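Local coordinates for high affinity transport system protein p37 (Mycoplasma hyorhinis, PDB 3EKI) that binds thiamine diphosphate outside the cell membrane as part of a high-affinity transport system, probably delivering it for uptake, at residues Pro342-Val347 with Leu379-Tyr384; Asn150-Asp155 with Ser204-Thr209; Glu74-Glu79 with Val361-Asn366; Ile46-Ser51 with Val96-Thr101. One frame throughout, in Å; residues are numbered along the deposited sequence.

Interaction 1 of 4, residues Pro342-Val347 with Leu379-Tyr384; sequences PYDVGV and LGYNGY. With TPP (thiamine diphosphate), chain B.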
# COMPACT_ATOMS: atom_id res chain seq x y z
N PRO A 342 -0.12 -8.35 -3.27
CA PRO A 342 -1.25 -8.29 -2.33
C PRO A 342 -1.26 -7.07 -1.42
O PRO A 342 -0.23 -6.50 -1.13
CB PRO A 342 -1.02 -9.54 -1.46
CG PRO A 342 -0.23 -10.45 -2.37
CD PRO A 342 0.77 -9.49 -3.02
N TYR A 343 -2.47 -6.69 -0.99
CA TYR A 343 -2.58 -5.64 0.01
C TYR A 343 -2.01 -6.16 1.33
O TYR A 343 -1.45 -7.25 1.39
CB TYR A 343 -4.03 -5.16 0.16
CG TYR A 343 -4.18 -3.66 0.21
CD1 TYR A 343 -4.69 -2.98 1.29
CD2 TYR A 343 -3.77 -2.87 -0.87
CE1 TYR A 343 -4.80 -1.60 1.31
CE2 TYR A 343 -3.89 -1.51 -0.86
CZ TYR A 343 -4.41 -0.85 0.23
OH TYR A 343 -4.52 0.53 0.23
N ASP A 344 -2.13 -5.38 2.40
CA ASP A 344 -1.41 -5.67 3.64
C ASP A 344 -1.91 -6.96 4.30
O ASP A 344 -3.04 -7.38 4.11
CB ASP A 344 -1.54 -4.48 4.58
CG ASP A 344 -0.74 -3.26 4.18
OD1 ASP A 344 -0.27 -3.22 3.02
OD2 ASP A 344 -0.61 -2.34 5.03
N VAL A 345 -1.00 -7.53 5.06
CA VAL A 345 -1.22 -8.82 5.72
C VAL A 345 -1.09 -8.69 7.22
O VAL A 345 -0.18 -8.09 7.77
CB VAL A 345 -0.19 -9.84 5.20
CG1 VAL A 345 -0.22 -11.12 6.02
CG2 VAL A 345 -0.45 -10.13 3.72
N GLY A 346 -2.04 -9.28 7.93
CA GLY A 346 -2.02 -9.34 9.38
C GLY A 346 -1.28 -10.60 9.83
O GLY A 346 -1.52 -11.71 9.35
N VAL A 347 -0.37 -10.35 10.75
CA VAL A 347 0.57 -11.35 11.21
C VAL A 347 0.61 -11.40 12.72
O VAL A 347 0.58 -10.39 13.41
CB VAL A 347 1.94 -11.03 10.58
CG1 VAL A 347 2.45 -9.65 10.96
CG2 VAL A 347 2.92 -12.11 10.98
N LEU A 379 -6.98 3.34 6.54
CA LEU A 379 -5.74 2.84 6.01
C LEU A 379 -5.92 2.23 4.63
O LEU A 379 -4.96 1.75 4.02
CB LEU A 379 -5.15 1.79 6.97
CG LEU A 379 -4.35 2.31 8.16
CD1 LEU A 379 -5.21 3.14 9.10
CD2 LEU A 379 -3.73 1.13 8.90
N GLY A 380 -7.14 2.20 4.11
CA GLY A 380 -7.37 1.55 2.84
C GLY A 380 -7.88 0.13 2.97
O GLY A 380 -8.03 -0.61 2.00
N TYR A 381 -8.14 -0.34 4.21
CA TYR A 381 -8.59 -1.71 4.40
C TYR A 381 -10.11 -1.74 4.42
O TYR A 381 -10.72 -1.43 5.45
CB TYR A 381 -8.04 -2.34 5.68
CG TYR A 381 -6.57 -2.19 5.93
CD1 TYR A 381 -5.64 -2.12 4.89
CD2 TYR A 381 -6.05 -2.11 7.22
CE1 TYR A 381 -4.29 -1.98 5.12
CE2 TYR A 381 -4.70 -1.96 7.44
CZ TYR A 381 -3.80 -1.89 6.40
OH TYR A 381 -2.46 -1.75 6.69
N ASN A 382 -10.70 -2.09 3.30
CA ASN A 382 -12.14 -2.09 3.10
C ASN A 382 -12.73 -3.49 3.17
O ASN A 382 -13.93 -3.68 3.01
CB ASN A 382 -12.48 -1.44 1.75
CG ASN A 382 -11.98 -0.02 1.70
OD1 ASN A 382 -11.12 0.30 0.86
ND2 ASN A 382 -12.50 0.81 2.58
N GLY A 383 -11.91 -4.49 3.40
CA GLY A 383 -12.37 -5.87 3.52
C GLY A 383 -11.21 -6.71 4.04
O GLY A 383 -10.05 -6.30 4.13
N TYR A 384 -11.53 -7.92 4.42
CA TYR A 384 -10.60 -8.89 4.97
C TYR A 384 -10.92 -10.31 4.53
O TYR A 384 -12.10 -10.63 4.33
CB TYR A 384 -10.63 -8.84 6.50
CG TYR A 384 -10.34 -7.50 7.11
CD1 TYR A 384 -11.39 -6.71 7.55
CD2 TYR A 384 -9.06 -6.99 7.27
CE1 TYR A 384 -11.15 -5.48 8.12
CE2 TYR A 384 -8.81 -5.76 7.83
CZ TYR A 384 -9.87 -4.99 8.26
OH TYR A 384 -9.64 -3.76 8.82
N1' TPP B . -5.93 4.39 1.10
C2' TPP B . -6.00 5.20 2.19
CM2 TPP B . -7.37 5.74 2.62
N3' TPP B . -4.89 5.51 2.88
C4' TPP B . -3.71 4.93 2.54
N4' TPP B . -2.64 5.19 3.30
C5' TPP B . -3.61 4.14 1.39
C6' TPP B . -4.77 3.90 0.68
C7' TPP B . -2.31 3.52 0.86
N3 TPP B . -1.97 2.18 1.39
C2 TPP B . -2.30 1.73 2.60
S1 TPP B . -1.73 0.09 2.78
C5 TPP B . -1.03 0.08 1.18
C4 TPP B . -1.18 1.35 0.65
CM4 TPP B . -0.88 1.65 -0.83
C6 TPP B . -0.23 -1.09 0.60
C7 TPP B . 1.17 -1.13 1.21
O7 TPP B . 1.89 0.06 0.84
PA TPP B . 3.13 0.66 1.64
O1A TPP B . 3.37 2.04 1.15
O2A TPP B . 2.90 0.55 3.12
O3A TPP B . 4.36 -0.29 1.39
PB TPP B . 5.40 -0.21 0.18
O1B TPP B . 4.69 -0.45 -1.12
O2B TPP B . 6.44 -1.36 0.51
O3B TPP B . 6.20 1.16 0.24
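The Tyr343 ring has C6 of the hydroxyethyl arm of the bound thiamine diphosphate over one face, near the rim, while CD1 of Tyr381 lies at its edge, in plane, 3.7 Å from Tyr343 CE1. Tyr381 in turn carries Leu379 CB, from two residues earlier, over one face and meets Tyr343 CE1 at its edge, so the two phenols touch rim to rim instead of stacking. Gly380 O also approaches Tyr343, 3.4 Å from CE1, obliquely to the ring. The phenol oxygen, Tyr343 OH, comes within 3.3 Å of TPP N3 in the thiazolium.

Asp344 supplies the polar tie. Tyr381 OH donates to Asp344 OD2 over 2.6 Å, meeting it on the anti side and 30° out of the carboxylate plane. With CG anti to its carbonyl carbon (chi1 -72°), Asp344 extends across the Tyr381 side chain at roughly a right angle. This bond orients OD2, whose negative charge probably favours the nearby thiazolium cation; TPP S1 is 3.5 Å away. The other oxygen, OD1, approaches TPP C7 at 3.1 Å, and Leu379 O comes to 3.0 Å from TPP C2.

Behind these groups, Asp344 O and Gly380 O accept from Thr147 OG1 and Thr149 OG1 on strand 141-152, tying both loops to that strand. Asn382 and Gly383 form a classic beta bulge against it. The whole builds one wall of the thiamine diphosphate pocket of this member of the periplasmic binding protein clan, with Tyr343 and Leu379 O against the thiazolium, Asp344 at its sulfur and hydroxyethyl arm, and Gly380 CA against the aminopyrimidine.

Interaction 2 of 4, residues Asn150-Asp155 with Ser204-Thr209; sequences NSFVFD and SVYDPT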
# COMPACT_ATOMS: atom_id res chain seq x y z
N ASN A 150 -11.04 -1.20 -1.62
CA ASN A 150 -11.95 -0.78 -2.68
C ASN A 150 -11.15 -0.63 -3.98
O ASN A 150 -10.14 0.05 -3.94
CB ASN A 150 -12.66 0.52 -2.34
CG ASN A 150 -13.68 0.42 -1.21
OD1 ASN A 150 -14.18 -0.67 -0.92
ND2 ASN A 150 -13.99 1.56 -0.61
N SER A 151 -11.60 -1.28 -5.05
CA SER A 151 -10.94 -1.16 -6.35
C SER A 151 -11.00 0.26 -6.86
O SER A 151 -11.95 1.00 -6.60
CB SER A 151 -11.57 -2.13 -7.36
OG SER A 151 -12.85 -1.64 -7.77
N PHE A 152 -9.98 0.70 -7.58
CA PHE A 152 -10.07 1.93 -8.35
C PHE A 152 -10.93 1.68 -9.59
O PHE A 152 -10.92 0.59 -10.18
CB PHE A 152 -8.67 2.35 -8.76
CG PHE A 152 -7.73 2.89 -7.71
CD1 PHE A 152 -8.02 4.00 -6.92
CD2 PHE A 152 -6.51 2.26 -7.53
CE1 PHE A 152 -7.10 4.47 -6.00
CE2 PHE A 152 -5.58 2.74 -6.62
CZ PHE A 152 -5.88 3.84 -5.85
N VAL A 153 -11.66 2.71 -10.01
CA VAL A 153 -12.46 2.56 -11.21
C VAL A 153 -11.62 2.21 -12.44
O VAL A 153 -12.20 1.60 -13.33
CB VAL A 153 -13.28 3.82 -11.50
CG1 VAL A 153 -14.32 3.92 -10.38
CG2 VAL A 153 -12.42 5.05 -11.57
N PHE A 154 -10.35 2.55 -12.42
CA PHE A 154 -9.42 2.29 -13.53
C PHE A 154 -8.59 1.02 -13.37
O PHE A 154 -7.72 0.71 -14.21
CB PHE A 154 -8.54 3.53 -13.71
CG PHE A 154 -7.82 4.01 -12.46
CD1 PHE A 154 -8.28 5.11 -11.75
CD2 PHE A 154 -6.70 3.36 -11.97
CE1 PHE A 154 -7.69 5.56 -10.58
CE2 PHE A 154 -6.09 3.81 -10.82
CZ PHE A 154 -6.56 4.90 -10.13
N ASP A 155 -8.77 0.20 -12.34
CA ASP A 155 -7.94 -1.00 -12.14
C ASP A 155 -8.70 -2.04 -11.32
O ASP A 155 -8.36 -2.34 -10.17
CB ASP A 155 -6.64 -0.61 -11.45
CG ASP A 155 -5.59 -1.68 -11.26
OD1 ASP A 155 -5.65 -2.74 -11.92
OD2 ASP A 155 -4.67 -1.45 -10.43
N SER A 204 -15.05 9.22 -5.56
CA SER A 204 -15.48 9.05 -6.93
C SER A 204 -14.49 8.25 -7.77
O SER A 204 -14.86 7.86 -8.88
CB SER A 204 -15.67 10.40 -7.63
OG SER A 204 -16.19 11.39 -6.78
N VAL A 205 -13.27 8.05 -7.28
CA VAL A 205 -12.30 7.30 -8.10
C VAL A 205 -12.27 5.81 -7.78
O VAL A 205 -11.46 5.04 -8.29
CB VAL A 205 -10.89 7.90 -7.99
CG1 VAL A 205 -10.84 9.27 -8.66
CG2 VAL A 205 -10.43 7.99 -6.55
N TYR A 206 -13.20 5.35 -6.94
CA TYR A 206 -13.30 3.97 -6.54
C TYR A 206 -14.61 3.29 -6.90
O TYR A 206 -15.65 3.94 -7.04
CB TYR A 206 -13.20 3.88 -5.01
CG TYR A 206 -11.92 4.36 -4.39
CD1 TYR A 206 -11.68 5.69 -4.09
CD2 TYR A 206 -10.93 3.42 -4.08
CE1 TYR A 206 -10.49 6.09 -3.51
CE2 TYR A 206 -9.74 3.80 -3.51
CZ TYR A 206 -9.52 5.14 -3.22
OH TYR A 206 -8.34 5.52 -2.64
N ASP A 207 -14.54 1.97 -7.00
CA ASP A 207 -15.69 1.11 -7.14
C ASP A 207 -15.77 0.20 -5.90
O ASP A 207 -15.20 -0.90 -5.92
CB ASP A 207 -15.69 0.27 -8.40
CG ASP A 207 -16.96 -0.57 -8.52
OD1 ASP A 207 -17.83 -0.49 -7.64
OD2 ASP A 207 -17.08 -1.32 -9.52
N PRO A 208 -16.48 0.64 -4.88
CA PRO A 208 -16.53 -0.16 -3.64
C PRO A 208 -17.17 -1.52 -3.80
O PRO A 208 -17.03 -2.38 -2.91
CB PRO A 208 -17.39 0.71 -2.70
CG PRO A 208 -18.22 1.56 -3.62
CD PRO A 208 -17.30 1.86 -4.76
N THR A 209 -17.87 -1.77 -4.91
CA THR A 209 -18.58 -3.05 -4.99
C THR A 209 -17.63 -4.15 -5.41
O THR A 209 -17.97 -5.32 -5.40
CB THR A 209 -19.77 -3.00 -5.94
OG1 THR A 209 -19.34 -2.78 -7.29
CG2 THR A 209 -20.69 -1.82 -5.61
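Phe152 and Tyr206 lie side by side and point the same way, with Phe152 CE1 3.7 Å from Tyr206 CE2. Their planes are 29° apart but slid so far that the rings barely overlap; Phe152 CD1 sits over the rim of one Tyr206 face, and Asn150 O lies at the Tyr206 edge, in plane. On its own side Phe152 has Phe154 CZ over one face, and its CB rests over the centre of the Phe154 ring. Val153 covers the next step of backbone, its CG1 3.5 Å from Tyr206 C, whereas CG2, set between the backbone N and carbonyl carbon by a chi1 of -68°, lies against Val205 O.

Two nearly straight backbone bonds hold these side chains in place: Asp207 N to Ser151 O at 2.8 Å and Val153 N to Val205 O at 2.9 Å. They bracket the antiparallel, non-hydrogen-bonded pair of Phe152 with Tyr206, by which the short strand 206-207 borders the end of the long strand 141-152. This edge of the sheet brings the Tyr206 side chain to about 5 Å from the thiamine diphosphate. A type I beta turn from Phe152 to Asp155 follows, closed by Asp155 N to Phe152 O. Ser151 OG adds a third tie, donating to Asp207 O over 3.1 Å.

Farther out the chain bends away at Pro208, whose CA packs 3.6 Å from Asn150 OD1; that oxygen is hydrogen-bonded to Gln211 NE2. Asp207 fixes the bend through an Asx turn: OD1 takes both Thr209 N and Thr209 OG1 from the same face of its plane, the latter at 2.8 Å, while OD2 forms a salt bridge with Lys156.

Interaction 3 of 4, residues Glu74-Glu79 with Val361-Asn366; sequences ENFKKE and VQTFIN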
# COMPACT_ATOMS: atom_id res chain seq x y z
N GLU A 74 -13.39 -1.51 21.15
CA GLU A 74 -14.60 -1.90 21.84
C GLU A 74 -15.44 -2.78 20.92
O GLU A 74 -15.88 -3.85 21.33
CB GLU A 74 -15.40 -0.70 22.33
CG GLU A 74 -16.75 -1.06 22.92
CD GLU A 74 -16.68 -1.68 24.31
OE1 GLU A 74 -15.61 -1.69 24.93
OE2 GLU A 74 -17.74 -2.18 24.76
N ASN A 75 -15.66 -2.37 19.66
CA ASN A 75 -16.41 -3.22 18.76
C ASN A 75 -15.76 -4.58 18.54
O ASN A 75 -16.43 -5.60 18.42
CB ASN A 75 -16.52 -2.50 17.41
CG ASN A 75 -17.47 -1.32 17.44
OD1 ASN A 75 -18.19 -1.11 18.41
ND2 ASN A 75 -17.50 -0.53 16.36
N PHE A 76 -14.44 -4.57 18.50
CA PHE A 76 -13.67 -5.79 18.29
C PHE A 76 -13.82 -6.76 19.46
O PHE A 76 -14.11 -7.94 19.28
CB PHE A 76 -12.17 -5.47 18.11
CG PHE A 76 -11.44 -6.54 17.31
CD1 PHE A 76 -11.04 -7.72 17.88
CD2 PHE A 76 -11.16 -6.34 15.97
CE1 PHE A 76 -10.43 -8.72 17.17
CE2 PHE A 76 -10.57 -7.33 15.24
CZ PHE A 76 -10.19 -8.52 15.82
N LYS A 77 -13.63 -6.18 20.64
CA LYS A 77 -13.79 -7.02 21.84
C LYS A 77 -15.16 -7.64 21.95
O LYS A 77 -15.32 -8.82 22.29
CB LYS A 77 -13.47 -6.17 23.06
CG LYS A 77 -13.65 -6.81 24.41
CD LYS A 77 -13.28 -5.88 25.57
CE LYS A 77 -14.34 -4.80 25.77
NZ LYS A 77 -14.09 -3.98 26.98
N LYS A 78 -16.20 -6.85 21.66
CA LYS A 78 -17.55 -7.42 21.77
C LYS A 78 -17.83 -8.51 20.77
O LYS A 78 -18.41 -9.56 21.07
CB LYS A 78 -18.60 -6.30 21.65
CG LYS A 78 -18.54 -5.21 22.67
CD LYS A 78 -18.56 -5.71 24.11
CE LYS A 78 -19.95 -6.22 24.47
NZ LYS A 78 -20.02 -6.63 25.91
N GLU A 79 -17.47 -8.36 19.49
CA GLU A 79 -17.68 -9.38 18.49
C GLU A 79 -16.82 -10.61 18.74
O GLU A 79 -17.30 -11.72 18.61
CB GLU A 79 -17.41 -8.82 17.09
CG GLU A 79 -17.52 -9.79 15.94
CD GLU A 79 -18.90 -10.39 15.71
OE1 GLU A 79 -19.87 -9.73 16.11
OE2 GLU A 79 -19.05 -11.48 15.13
N VAL A 361 -9.19 -13.35 13.24
CA VAL A 361 -9.40 -13.16 11.79
C VAL A 361 -10.87 -13.00 11.47
O VAL A 361 -11.30 -12.08 10.77
CB VAL A 361 -8.76 -14.31 10.98
CG1 VAL A 361 -9.20 -14.27 9.52
CG2 VAL A 361 -7.24 -14.25 11.06
N GLN A 362 -11.74 -13.87 11.99
CA GLN A 362 -13.16 -13.81 11.69
C GLN A 362 -13.79 -12.55 12.25
O GLN A 362 -14.75 -12.03 11.66
CB GLN A 362 -13.87 -15.04 12.28
CG GLN A 362 -15.27 -15.24 11.72
CD GLN A 362 -15.23 -15.47 10.21
OE1 GLN A 362 -14.50 -16.35 9.78
NE2 GLN A 362 -16.01 -14.68 9.49
N THR A 363 -13.24 -12.06 13.36
CA THR A 363 -13.75 -10.82 13.92
C THR A 363 -13.48 -9.64 12.96
O THR A 363 -14.37 -8.80 12.77
CB THR A 363 -13.18 -10.55 15.32
OG1 THR A 363 -13.66 -11.59 16.19
CG2 THR A 363 -13.68 -9.23 15.88
N PHE A 364 -12.31 -9.59 12.35
CA PHE A 364 -12.04 -8.55 11.34
C PHE A 364 -13.08 -8.64 10.23
O PHE A 364 -13.68 -7.63 9.84
CB PHE A 364 -10.62 -8.63 10.76
CG PHE A 364 -9.56 -7.92 11.56
CD1 PHE A 364 -9.42 -6.54 11.51
CD2 PHE A 364 -8.69 -8.62 12.37
CE1 PHE A 364 -8.42 -5.92 12.23
CE2 PHE A 364 -7.71 -8.01 13.10
CZ PHE A 364 -7.57 -6.64 13.05
N ILE A 365 -13.29 -9.84 9.71
CA ILE A 365 -14.20 -10.10 8.60
C ILE A 365 -15.61 -9.66 8.95
O ILE A 365 -16.31 -8.96 8.19
CB ILE A 365 -14.14 -11.59 8.21
CG1 ILE A 365 -12.79 -11.98 7.61
CG2 ILE A 365 -15.26 -11.95 7.26
CD1 ILE A 365 -12.51 -13.45 7.44
N ASN A 366 -16.06 -10.08 10.14
CA ASN A 366 -17.43 -9.76 10.53
C ASN A 366 -17.60 -8.28 10.83
O ASN A 366 -18.69 -7.75 10.56
CB ASN A 366 -17.86 -10.63 11.74
CG ASN A 366 -17.97 -12.09 11.44
OD1 ASN A 366 -17.83 -12.61 10.33
ND2 ASN A 366 -18.27 -12.88 12.48
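The amide of Asn366 joins Glu79 across the contact to Gln362 within its own helix: ND2 donates to Glu79 OE2 over 3.1 Å, and OD1 accepts from Gln362 NE2 over 2.9 Å. Both are nearly straight at the hydrogen, though Gln362 NE2 approaches from above the Asn366 carbonyl plane. Glu79 OE2 lies close to the Asn366 amide plane and is met on its anti side, the carboxylate standing steeply to the amide. Two bonds leave little doubt which end of the amide carries the nitrogen. A long, weak ion pair with Lys82 also reaches Glu79 OE2.

This bond marks the polar border of a helix-helix packing in which helix 64-85 crosses helix 354-369, the short segments being 9.7 Å apart at closest approach and running at 118°. Glu79, its chain bent at chi2, runs antiparallel alongside Thr363, and its CB and CG rest on Thr363 CG2. The hydroxyl of Thr363 is turned to its own helix, where OG1 bonds to Leu359 O.

Phe76 provides the apolar core. With CG anti to the backbone N (chi1 -155°), the side chain reaches across to the other helix, and its ring, part of an aromatic cluster with Phe48 and Phe98, is used twice across this contact. Phe364 takes its edge in a T-shaped pair, centroids 4.8 Å apart and planes at 69°, with Phe76 CE2 over the centre of the Phe364 ring. One face of Phe76 receives the methyl of Thr363 as a CH-pi contact: Thr363 CG2 stands 3.4 Å from the ring centroid and almost exactly on the ring normal.

Interaction 4 of 4, residues Ile46-Ser51 with Val96-Thr101; sequences ITFGVS and VDFKVT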
# COMPACT_ATOMS: atom_id res chain seq x y z
N ILE A 46 -5.00 -9.13 24.16
CA ILE A 46 -4.43 -9.06 22.82
C ILE A 46 -4.13 -7.59 22.53
O ILE A 46 -5.01 -6.77 22.69
CB ILE A 46 -5.38 -9.71 21.81
CG1 ILE A 46 -5.50 -11.23 21.96
CG2 ILE A 46 -5.00 -9.34 20.38
CD1 ILE A 46 -4.28 -11.96 21.43
N THR A 47 -2.89 -7.33 22.14
CA THR A 47 -2.43 -6.00 21.79
C THR A 47 -2.05 -5.93 20.31
O THR A 47 -1.17 -6.68 19.89
CB THR A 47 -1.23 -5.60 22.66
OG1 THR A 47 -1.61 -5.59 24.04
CG2 THR A 47 -0.76 -4.19 22.31
N PHE A 48 -2.70 -5.06 19.55
CA PHE A 48 -2.35 -4.76 18.17
C PHE A 48 -1.34 -3.61 18.07
O PHE A 48 -1.48 -2.55 18.70
CB PHE A 48 -3.62 -4.36 17.41
CG PHE A 48 -4.71 -5.42 17.33
CD1 PHE A 48 -4.45 -6.78 17.44
CD2 PHE A 48 -6.02 -5.03 17.13
CE1 PHE A 48 -5.49 -7.70 17.35
CE2 PHE A 48 -7.06 -5.94 17.03
CZ PHE A 48 -6.78 -7.28 17.12
N GLY A 49 -0.31 -3.76 17.26
CA GLY A 49 0.61 -2.67 16.98
C GLY A 49 -0.04 -1.79 15.93
O GLY A 49 -0.61 -2.32 14.97
N VAL A 50 0.02 -0.48 16.16
CA VAL A 50 -0.46 0.49 15.18
C VAL A 50 0.57 1.63 15.10
O VAL A 50 1.29 1.89 16.04
CB VAL A 50 -1.83 1.11 15.47
CG1 VAL A 50 -2.90 0.03 15.60
CG2 VAL A 50 -1.77 1.99 16.71
N SER A 51 0.56 2.27 13.93
CA SER A 51 1.55 3.32 13.71
C SER A 51 1.46 4.43 14.76
O SER A 51 0.37 4.95 15.01
CB SER A 51 1.41 3.96 12.33
OG SER A 51 2.29 5.09 12.30
N VAL A 96 -11.31 -12.13 26.36
CA VAL A 96 -10.15 -11.40 25.90
C VAL A 96 -10.40 -9.90 25.84
O VAL A 96 -11.45 -9.47 25.35
CB VAL A 96 -9.75 -11.91 24.51
CG1 VAL A 96 -8.51 -11.20 24.01
CG2 VAL A 96 -9.50 -13.42 24.60
N ASP A 97 -9.43 -9.15 26.32
CA ASP A 97 -9.36 -7.69 26.19
C ASP A 97 -8.48 -7.30 25.01
O ASP A 97 -7.48 -7.97 24.73
CB ASP A 97 -8.76 -7.04 27.43
CG ASP A 97 -8.81 -5.53 27.36
OD1 ASP A 97 -9.84 -5.02 26.87
OD2 ASP A 97 -7.85 -4.86 27.77
N PHE A 98 -8.83 -6.23 24.31
CA PHE A 98 -8.02 -5.79 23.17
C PHE A 98 -7.51 -4.36 23.35
O PHE A 98 -8.29 -3.49 23.77
CB PHE A 98 -8.85 -5.87 21.89
CG PHE A 98 -9.14 -7.31 21.49
CD1 PHE A 98 -10.22 -7.98 22.03
CD2 PHE A 98 -8.31 -7.97 20.57
CE1 PHE A 98 -10.49 -9.29 21.68
CE2 PHE A 98 -8.58 -9.26 20.21
CZ PHE A 98 -9.68 -9.92 20.74
N LYS A 99 -6.24 -4.19 23.03
CA LYS A 99 -5.50 -2.96 23.25
C LYS A 99 -4.69 -2.65 21.98
O LYS A 99 -4.59 -3.54 21.15
CB LYS A 99 -4.56 -3.05 24.46
CG LYS A 99 -5.25 -3.48 25.75
CD LYS A 99 -4.23 -3.42 26.89
CE LYS A 99 -4.15 -4.73 27.65
NZ LYS A 99 -2.92 -4.77 28.50
N VAL A 100 -4.15 -1.45 21.88
CA VAL A 100 -3.16 -1.10 20.87
C VAL A 100 -1.94 -0.54 21.59
O VAL A 100 -1.98 -0.08 22.73
CB VAL A 100 -3.62 -0.09 19.80
CG1 VAL A 100 -4.75 -0.65 18.96
CG2 VAL A 100 -4.05 1.23 20.43
N THR A 101 -0.83 -0.62 20.85
CA THR A 101 0.44 -0.06 21.29
C THR A 101 1.04 0.67 20.09
O THR A 101 0.91 0.16 18.96
CB THR A 101 1.31 -1.16 21.91
OG1 THR A 101 2.39 -0.56 22.64
CG2 THR A 101 1.94 -2.05 20.85
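Ile46, Phe48 and Phe98 meet on one face of a parallel strand pair. Ile46 and Phe98 lie side by side, with Ile46 CG2 3.6 Å from Phe98 CE2, while Ile46 CG1 turns to Val96 CG1 at the same separation. The Phe48 and Phe98 rings are oblique to each other, planes at 50°, touching through Phe48 CZ and Phe98 CD2. Farther along the strands, Val50 CG1 meets Val100 CG1 at 3.9 Å. The other face carries Thr47, Lys99 and Thr101, and there a chi1 of -61° sets Thr47 OG1 beside the backbone N and leaves CG2 anti to it, packed crosswise on Thr101.

Five backbone bonds join the strands in parallel register, from Ile46 N to Asp97 O at 2.8 Å through to Val50 N to Thr101 O at 3.0 Å. At the far edge of strand 45-51, Thr47 N is hydrogen-bonded to OD1 of Asp121, itself a ligand of a calcium ion.

Strands 45-51 and 97-103 are linked through helices 52-55 and 64-85, a beta-alpha-beta unit. Its apolar face is covered by helix 64-85, where Phe80 meets the Phe98 ring edge-to-face, and by Ile360 of helix 354-369.

From the N terminus, interaction 4 closes first, as strand 97-103 returns beside strand 45-51. Inside that loop helix 64-85 opens interaction 3, which closes only at helix 354-369, so the two cross; Phe76 and Phe98 bring them together in space. Interaction 2 opens and closes wholly within the long loop of interaction 3. Interaction 1 follows it in series and crosses interaction 3, since helix 354-369 lies between 342-347 and 379-384. Asn382 OD1 probably bonds to Asn150 N. Interactions 1 and 2 thus share the sheet through strand 141-152, and Tyr384, packed on Phe364 and Ile365, joins it to helices 354-369 and 64-85 and the parallel strands 45-51 and 97-103.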